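Local coordinates for protein chitinase (Jonesia denitrificans, PDB 5VG0) that binds copper in a histidine brace as the lytic polysaccharide monooxygenase domain of a larger protein that probably breaks down chitin, at residues G2-P7 against N135-V140; S32-K37 against T129-Y134; F86-L91 against G116-L121. One frame throughout, in Å; residues are numbered along the deposited sequence.

Contact 1. Residues G2-P7 against N135-V140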
# COMPACT_ATOMS: atom_id res chain seq x y z
N GLY A 2 -7.45 -3.84 4.85
CA GLY A 2 -6.12 -4.30 5.17
C GLY A 2 -5.11 -3.28 4.72
O GLY A 2 -5.43 -2.32 4.02
N TRP A 3 -3.86 -3.48 5.14
CA TRP A 3 -2.80 -2.54 4.81
C TRP A 3 -1.45 -3.24 4.84
O TRP A 3 -1.31 -4.34 5.38
CB TRP A 3 -2.83 -1.30 5.71
CG TRP A 3 -2.32 -1.44 7.10
CD1 TRP A 3 -1.15 -0.95 7.56
CD2 TRP A 3 -2.98 -2.03 8.24
NE1 TRP A 3 -1.01 -1.20 8.90
CE2 TRP A 3 -2.12 -1.86 9.35
CE3 TRP A 3 -4.20 -2.67 8.42
CZ2 TRP A 3 -2.44 -2.33 10.62
CZ3 TRP A 3 -4.53 -3.13 9.69
CH2 TRP A 3 -3.65 -2.96 10.77
N VAL A 4 -0.46 -2.58 4.26
CA VAL A 4 0.90 -3.09 4.19
C VAL A 4 1.66 -2.65 5.43
O VAL A 4 1.79 -1.45 5.71
CB VAL A 4 1.60 -2.61 2.92
CG1 VAL A 4 3.05 -3.05 2.91
CG2 VAL A 4 0.89 -3.14 1.68
N THR A 5 2.18 -3.62 6.17
CA THR A 5 2.86 -3.35 7.43
C THR A 5 4.38 -3.35 7.30
O THR A 5 5.04 -2.75 8.15
CB THR A 5 2.44 -4.36 8.49
OG1 THR A 5 2.80 -5.66 8.05
CG2 THR A 5 0.94 -4.32 8.75
N ASP A 6 4.95 -4.00 6.30
CA ASP A 6 6.40 -4.09 6.16
C ASP A 6 6.75 -4.30 4.69
O ASP A 6 6.25 -5.20 4.06
CB ASP A 6 6.93 -5.24 6.99
CG ASP A 6 8.44 -5.27 7.00
OD1 ASP A 6 9.04 -4.21 7.24
OD2 ASP A 6 9.01 -6.35 6.76
N PRO A 7 7.58 -3.42 4.10
CA PRO A 7 8.00 -2.12 4.65
C PRO A 7 6.74 -1.30 4.92
O PRO A 7 5.75 -1.43 4.21
CB PRO A 7 8.84 -1.51 3.52
CG PRO A 7 8.53 -2.24 2.32
CD PRO A 7 7.96 -3.57 2.69
N ASN A 135 -2.10 1.48 -0.99
CA ASN A 135 -1.02 1.59 -0.01
C ASN A 135 0.26 2.06 -0.68
O ASN A 135 0.81 1.34 -1.52
CB ASN A 135 -0.71 0.24 0.65
CG ASN A 135 -1.71 -0.18 1.73
OD1 ASN A 135 -1.37 -0.20 2.90
ND2 ASN A 135 -2.94 -0.47 1.35
N CYS A 136 0.76 3.23 -0.28
CA CYS A 136 2.07 3.70 -0.73
C CYS A 136 3.14 3.41 0.31
O CYS A 136 2.93 3.63 1.50
CB CYS A 136 2.02 5.20 -0.97
SG CYS A 136 1.31 5.57 -2.55
N MET A 137 4.31 3.01 -0.17
CA MET A 137 5.48 2.74 0.65
C MET A 137 6.63 3.56 0.08
O MET A 137 7.00 3.40 -1.09
CB MET A 137 5.88 1.26 0.63
CG MET A 137 4.99 0.30 1.40
SD MET A 137 3.27 0.12 0.87
CE MET A 137 3.52 -0.56 -0.76
N ASP A 138 7.22 4.41 0.89
CA ASP A 138 8.38 5.20 0.52
C ASP A 138 9.63 4.43 0.90
O ASP A 138 9.83 4.11 2.07
CB ASP A 138 8.34 6.56 1.20
CG ASP A 138 7.11 7.33 0.79
OD1 ASP A 138 7.00 7.66 -0.41
OD2 ASP A 138 6.27 7.60 1.66
N VAL A 139 10.47 4.15 -0.09
CA VAL A 139 11.61 3.27 0.10
C VAL A 139 12.85 3.89 -0.51
O VAL A 139 12.79 4.72 -1.41
CB VAL A 139 11.36 1.86 -0.48
CG1 VAL A 139 10.21 1.20 0.23
CG2 VAL A 139 11.13 1.90 -2.00
N VAL A 140 14.00 3.46 -0.00
CA VAL A 140 15.29 3.73 -0.61
C VAL A 140 15.92 2.38 -0.87
O VAL A 140 16.17 1.62 0.07
CB VAL A 140 16.20 4.61 0.27
CG1 VAL A 140 17.51 4.88 -0.46
CG2 VAL A 140 15.50 5.90 0.65
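Strands 2-6 and 135-140 run nearly parallel, 15° between their directions, but their axes stay 7.5 Å apart, so Val4, Asn135 and Met137 meet as side chains between two sheets and not as neighbours in one. This is the buried interior of the beta-sandwich of a lytic polysaccharide monooxygenase, with the three-stranded sheet edged by 2-6 on one side and the sheet containing 131-141 on the other. The one hydrogen bond across the gap comes from Val4 N to Asn135 OD1 at 2.9 Å. It is straight at the hydrogen, 166°, yet the donor stands above the amide's carbonyl plane. The same oxygen sits 3.3 Å from Trp3 CA and lies in a weak hydrogen bond with Ser9 OG, which also bonds Val4 O. Asn135 CB also packs against Val4 CG2. The other branch, CG1, is anti to the backbone N (chi1 175°), which turns it to Met137, which in the conformer given bends at chi2 and chi3 and brings SD within 3.8 Å of Val4 CG1, the two side chains crossing at about a right angle. Farther along, Pro7, behind a cis peptide bond, lays its ring CG 4.4 Å from Val139 CG1, and Pro7 O lies 3.4 Å from Met137 CG.

Contact 2. Residues S32-K37 against T129-Y134. With PER (peroxide ion), chain D.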
# COMPACT_ATOMS: atom_id res chain seq x y z
N SER A 32 -8.41 1.11 6.04
CA SER A 32 -9.64 1.57 5.40
C SER A 32 -9.44 2.40 4.14
O SER A 32 -10.38 3.09 3.73
CB SER A 32 -10.48 2.34 6.41
OG SER A 32 -10.79 1.48 7.48
N VAL A 33 -8.27 2.34 3.50
CA VAL A 33 -8.03 3.20 2.34
C VAL A 33 -8.61 2.53 1.10
O VAL A 33 -7.89 1.96 0.27
CB VAL A 33 -6.55 3.58 2.19
CG1 VAL A 33 -6.40 4.61 1.08
CG2 VAL A 33 -6.02 4.14 3.51
N GLU A 34 -9.92 2.64 0.98
CA GLU A 34 -10.73 2.00 -0.03
C GLU A 34 -11.24 3.06 -0.99
O GLU A 34 -11.71 4.11 -0.56
CB GLU A 34 -11.93 1.34 0.66
CG GLU A 34 -12.80 0.51 -0.23
CD GLU A 34 -13.92 -0.15 0.50
OE1 GLU A 34 -14.34 0.37 1.55
OE2 GLU A 34 -14.37 -1.21 0.04
N ALA A 35 -11.17 2.78 -2.29
CA ALA A 35 -11.68 3.71 -3.28
C ALA A 35 -11.95 2.93 -4.56
O ALA A 35 -11.50 1.79 -4.70
CB ALA A 35 -10.69 4.85 -3.54
N PRO A 36 -12.64 3.52 -5.52
CA PRO A 36 -12.90 2.78 -6.76
C PRO A 36 -11.61 2.33 -7.43
O PRO A 36 -10.57 2.98 -7.36
CB PRO A 36 -13.66 3.79 -7.62
CG PRO A 36 -14.35 4.65 -6.63
CD PRO A 36 -13.37 4.79 -5.49
N LYS A 37 -11.72 1.21 -8.14
CA LYS A 37 -10.64 0.68 -8.95
C LYS A 37 -10.16 1.71 -9.96
O LYS A 37 -10.92 2.53 -10.46
CB LYS A 37 -11.12 -0.57 -9.68
CG LYS A 37 -11.26 -1.77 -8.76
CD LYS A 37 -12.06 -2.90 -9.38
CE LYS A 37 -12.25 -4.05 -8.41
NZ LYS A 37 -13.10 -5.13 -8.97
N THR A 129 -16.46 -6.42 -5.71
CA THR A 129 -16.92 -5.05 -5.59
C THR A 129 -16.16 -4.23 -6.61
O THR A 129 -15.26 -4.75 -7.28
CB THR A 129 -16.70 -4.45 -4.20
OG1 THR A 129 -15.30 -4.19 -4.06
CG2 THR A 129 -17.19 -5.39 -3.09
N ASN A 130 -16.48 -2.95 -6.72
CA ASN A 130 -15.73 -2.06 -7.60
C ASN A 130 -14.61 -1.33 -6.89
O ASN A 130 -14.10 -0.34 -7.42
CB ASN A 130 -16.63 -1.05 -8.30
CG ASN A 130 -15.94 -0.40 -9.49
OD1 ASN A 130 -15.34 -1.08 -10.32
ND2 ASN A 130 -16.01 0.92 -9.57
N ASN A 131 -14.21 -1.79 -5.71
CA ASN A 131 -13.20 -1.08 -4.94
C ASN A 131 -11.85 -1.79 -4.93
O ASN A 131 -11.72 -2.99 -5.16
CB ASN A 131 -13.68 -0.85 -3.52
CG ASN A 131 -14.85 0.09 -3.47
OD1 ASN A 131 -14.98 0.97 -4.32
ND2 ASN A 131 -15.73 -0.14 -2.52
N ALA A 132 -10.86 -0.98 -4.62
CA ALA A 132 -9.51 -1.42 -4.35
C ALA A 132 -9.02 -0.72 -3.09
O ALA A 132 -9.58 0.28 -2.65
CB ALA A 132 -8.58 -1.11 -5.51
N PHE A 133 -7.96 -1.27 -2.51
CA PHE A 133 -7.28 -0.67 -1.38
C PHE A 133 -5.90 -0.20 -1.82
O PHE A 133 -5.22 -0.87 -2.59
CB PHE A 133 -7.17 -1.66 -0.20
CG PHE A 133 -8.50 -1.95 0.40
CD1 PHE A 133 -9.37 -2.84 -0.19
CD2 PHE A 133 -8.92 -1.28 1.54
CE1 PHE A 133 -10.63 -3.05 0.33
CE2 PHE A 133 -10.16 -1.50 2.06
CZ PHE A 133 -11.03 -2.37 1.44
N TYR A 134 -5.50 0.97 -1.33
CA TYR A 134 -4.36 1.70 -1.85
C TYR A 134 -3.33 1.92 -0.75
O TYR A 134 -3.65 2.52 0.28
CB TYR A 134 -4.83 3.04 -2.42
CG TYR A 134 -5.68 2.89 -3.66
CD1 TYR A 134 -7.05 2.63 -3.58
CD2 TYR A 134 -5.11 2.97 -4.92
CE1 TYR A 134 -7.81 2.47 -4.74
CE2 TYR A 134 -5.87 2.82 -6.07
CZ TYR A 134 -7.21 2.56 -5.97
OH TYR A 134 -7.92 2.42 -7.15
O1 PER D . -14.11 -3.61 2.18
O2 PER D . -14.54 -4.14 3.49
O HOH W 1 -14.53 -3.44 -1.44
O HOH W 2 -15.67 -3.83 -10.33
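Glu34 carries CG opposite its backbone N (chi1 -175°) and stays extended through chi2, while Phe133 turns at chi1 -68°, and together these bring the methylene CG over the face of the phenyl ring beside the copper site. The backbone beneath is an antiparallel edge pairing in the LPMO beta-sandwich: short strand 34-36 lies against 131-134, with Ala35 and Ala132 as the hydrogen-bonded pair (Ala132 N to Ala35 O, 2.8 Å). Glu34 and Phe133 form the non-hydrogen-bonded pair next to it, and Glu34 CG makes a CH-pi contact, 4.2 Å from the Phe133 ring centroid. Glu34 OE2 takes a weak hydrogen bond from Asn131 ND2, the amide plane turned steeply from the carboxylate, and a water linking it to Thr129 OG1 donates a second. Peroxide O1 lies 3.2 Å from Glu34 OE2. The same O1 meets the phenyl edge in its plane, 3.4 Å from Phe133 CZ, so both residues line the peroxide pocket that His1 and His78 complete. His1 also meets the Phe133 ring edge-to-face.

At the other end, Lys37 stretches along the 129-131 turn, where Thr129 OG1 accepts from Asn131 N in an ST turn. Lys37 NZ donates to Thr129 O at 2.8 Å and also to Val126 O, so the ammonium clasps two carbonyls. With the lysine cut back to an alanine, Thr129 O and Val126 O are likely to lose the ammonium that joins them, and the turn at 129-131 would probably be less firmly held. On the opposite side of the pairing from Phe133, Tyr134 runs its ring edge past Ala35 O, and Tyr134 OH donates to Pro36 O at 2.7 Å, 25° out of the carbonyl plane.

Contact 3. Residues F86-L91 against G116-L121; sequences FVDGQL and GEHTIL
A beta hairpin closed by a type I' turn from Val87 to Gln90 here lies against strand 118-121 in the beta-sandwich, and the turn residue Asp88 grips His118 and Thr119. Within these residues the pairing runs from Phe86 and Leu121, a hydrogen-bonded pair, toward the turn: Phe86 N reaches Leu121 O at 2.8 Å in the carbonyl plane, and Leu121 N returns a bond to Phe86 O. Val87 and Ile120 follow as a non-hydrogen-bonded pair, and Asp88 N continues the pattern to Thr119 O at 2.9 Å.

Beyond this point the carboxylate of Asp88 takes over from the backbone. With chi1 at -53°, CG sits anti to the carbonyl carbon and the two oxygens swing across to separate donors. Asp88 OD1 accepts from Thr119 N at 3.0 Å, met nearly end-on, while Asp88 OD2 offers its syn lone pair to His118 ND1 at 2.6 Å. That nitrogen donates almost within its ring plane, though ring and carboxylate are turned 33° from each other. Since His118 NE2 is also bonded to Thr115 O, the imidazole is held at both nitrogens and its rotation is fixed; such pairing would probably favour a doubly protonated, positively charged ring. Val87 CG1 packs against His118 CB beside this pair. On the other face of the sheet Phe86 and Leu121 lie side by side, Phe86 CD1 to Leu121 CD2 4.1 Å, and Leu91 CD1 rests over one face of the phenyl ring toward its rim. Gly89 has a positive phi of 90°, as the turn requires, and one water bridges its N to the strand, accepting from Gly89 N at 2.9 Å and donating to Thr119 O.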
# COMPACT_ATOMS: atom_id res chain seq x y z
N PHE A 86 3.07 -1.02 -8.24
CA PHE A 86 3.58 0.02 -9.12
C PHE A 86 4.82 0.62 -8.49
O PHE A 86 4.90 0.75 -7.26
CB PHE A 86 2.55 1.15 -9.30
CG PHE A 86 1.26 0.73 -9.94
CD1 PHE A 86 0.28 0.06 -9.22
CD2 PHE A 86 1.01 1.05 -11.26
CE1 PHE A 86 -0.90 -0.32 -9.83
CE2 PHE A 86 -0.17 0.66 -11.86
CZ PHE A 86 -1.12 -0.01 -11.14
N VAL A 87 5.79 1.00 -9.30
CA VAL A 87 6.95 1.75 -8.85
C VAL A 87 6.89 3.10 -9.53
O VAL A 87 6.91 3.18 -10.76
CB VAL A 87 8.26 1.01 -9.14
CG1 VAL A 87 9.46 1.87 -8.78
CG2 VAL A 87 8.25 -0.33 -8.42
N ASP A 88 6.76 4.16 -8.74
CA ASP A 88 6.64 5.52 -9.27
C ASP A 88 5.55 5.61 -10.34
O ASP A 88 5.72 6.28 -11.36
CB ASP A 88 7.98 6.03 -9.78
CG ASP A 88 9.08 5.91 -8.76
OD1 ASP A 88 8.84 6.12 -7.56
OD2 ASP A 88 10.20 5.60 -9.20
N GLY A 89 4.44 4.92 -10.14
CA GLY A 89 3.28 5.05 -10.99
C GLY A 89 3.22 4.11 -12.16
O GLY A 89 2.22 4.15 -12.91
N GLN A 90 4.23 3.27 -12.37
CA GLN A 90 4.27 2.33 -13.49
C GLN A 90 4.20 0.91 -12.96
O GLN A 90 4.86 0.55 -11.99
CB GLN A 90 5.53 2.52 -14.31
CG GLN A 90 5.47 3.68 -15.32
CD GLN A 90 5.47 5.05 -14.65
OE1 GLN A 90 6.42 5.42 -13.97
NE2 GLN A 90 4.39 5.79 -14.84
N LEU A 91 3.38 0.10 -13.61
CA LEU A 91 3.14 -1.24 -13.13
C LEU A 91 4.42 -2.06 -13.19
O LEU A 91 5.10 -2.12 -14.21
CB LEU A 91 2.05 -1.89 -13.98
CG LEU A 91 1.61 -3.30 -13.58
CD1 LEU A 91 0.99 -3.33 -12.19
CD2 LEU A 91 0.65 -3.87 -14.61
N GLY A 116 17.77 3.63 -5.50
CA GLY A 116 17.45 5.01 -5.18
C GLY A 116 16.11 5.14 -4.48
O GLY A 116 15.53 4.18 -3.99
N GLU A 117 15.63 6.37 -4.43
CA GLU A 117 14.39 6.70 -3.74
C GLU A 117 13.21 6.48 -4.66
O GLU A 117 13.18 7.01 -5.77
CB GLU A 117 14.42 8.17 -3.32
CG GLU A 117 15.57 8.54 -2.41
CD GLU A 117 15.72 10.04 -2.25
OE1 GLU A 117 14.69 10.73 -2.14
OE2 GLU A 117 16.87 10.53 -2.26
N HIS A 118 12.23 5.71 -4.20
CA HIS A 118 11.04 5.41 -4.98
C HIS A 118 9.84 5.29 -4.07
O HIS A 118 9.96 5.10 -2.86
CB HIS A 118 11.21 4.09 -5.76
CG HIS A 118 12.37 4.15 -6.67
ND1 HIS A 118 12.31 4.79 -7.88
CD2 HIS A 118 13.65 3.74 -6.52
CE1 HIS A 118 13.49 4.75 -8.46
NE2 HIS A 118 14.33 4.13 -7.64
N THR A 119 8.67 5.39 -4.67
CA THR A 119 7.42 5.12 -3.98
C THR A 119 6.75 3.93 -4.65
O THR A 119 6.49 3.96 -5.85
CB THR A 119 6.49 6.33 -3.97
OG1 THR A 119 7.16 7.41 -3.29
CG2 THR A 119 5.19 6.03 -3.24
N ILE A 120 6.50 2.89 -3.87
CA ILE A 120 5.76 1.72 -4.34
C ILE A 120 4.30 1.93 -4.00
O ILE A 120 3.98 2.25 -2.86
CB ILE A 120 6.27 0.44 -3.67
CG1 ILE A 120 7.76 0.24 -3.92
CG2 ILE A 120 5.47 -0.77 -4.13
CD1 ILE A 120 8.37 -0.88 -3.14
N LEU A 121 3.41 1.76 -4.98
CA LEU A 121 1.97 1.72 -4.72
C LEU A 121 1.51 0.29 -4.86
O LEU A 121 1.73 -0.34 -5.90
CB LEU A 121 1.22 2.61 -5.71
CG LEU A 121 -0.32 2.47 -5.67
CD1 LEU A 121 -0.88 2.98 -4.35
CD2 LEU A 121 -0.96 3.14 -6.86
O HOH W 3 3.86 4.21 -7.40

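Strand 131-141 runs through the arrangement: its first residues pair with 34-36 in contact 2, and Asn135, Met137 and Val139 farther along it face segment 2-7 across the sandwich in contact 1. Strand 118-126, which precedes it in the chain and neighbours it in the mixed sheet, carries contact 3. The three centres form a triangle: contact 1 is about 16 Å from contact 2 and 11 Å from contact 3, and contacts 2 and 3 are about 19 Å apart. Segments 2-7 and 32-37 come early, 86-91 and 116-121 later, and 129-140 last. One continuous sheet thus leads from the copper and peroxide site at contact 2, through the buried core, to the hairpin far from it.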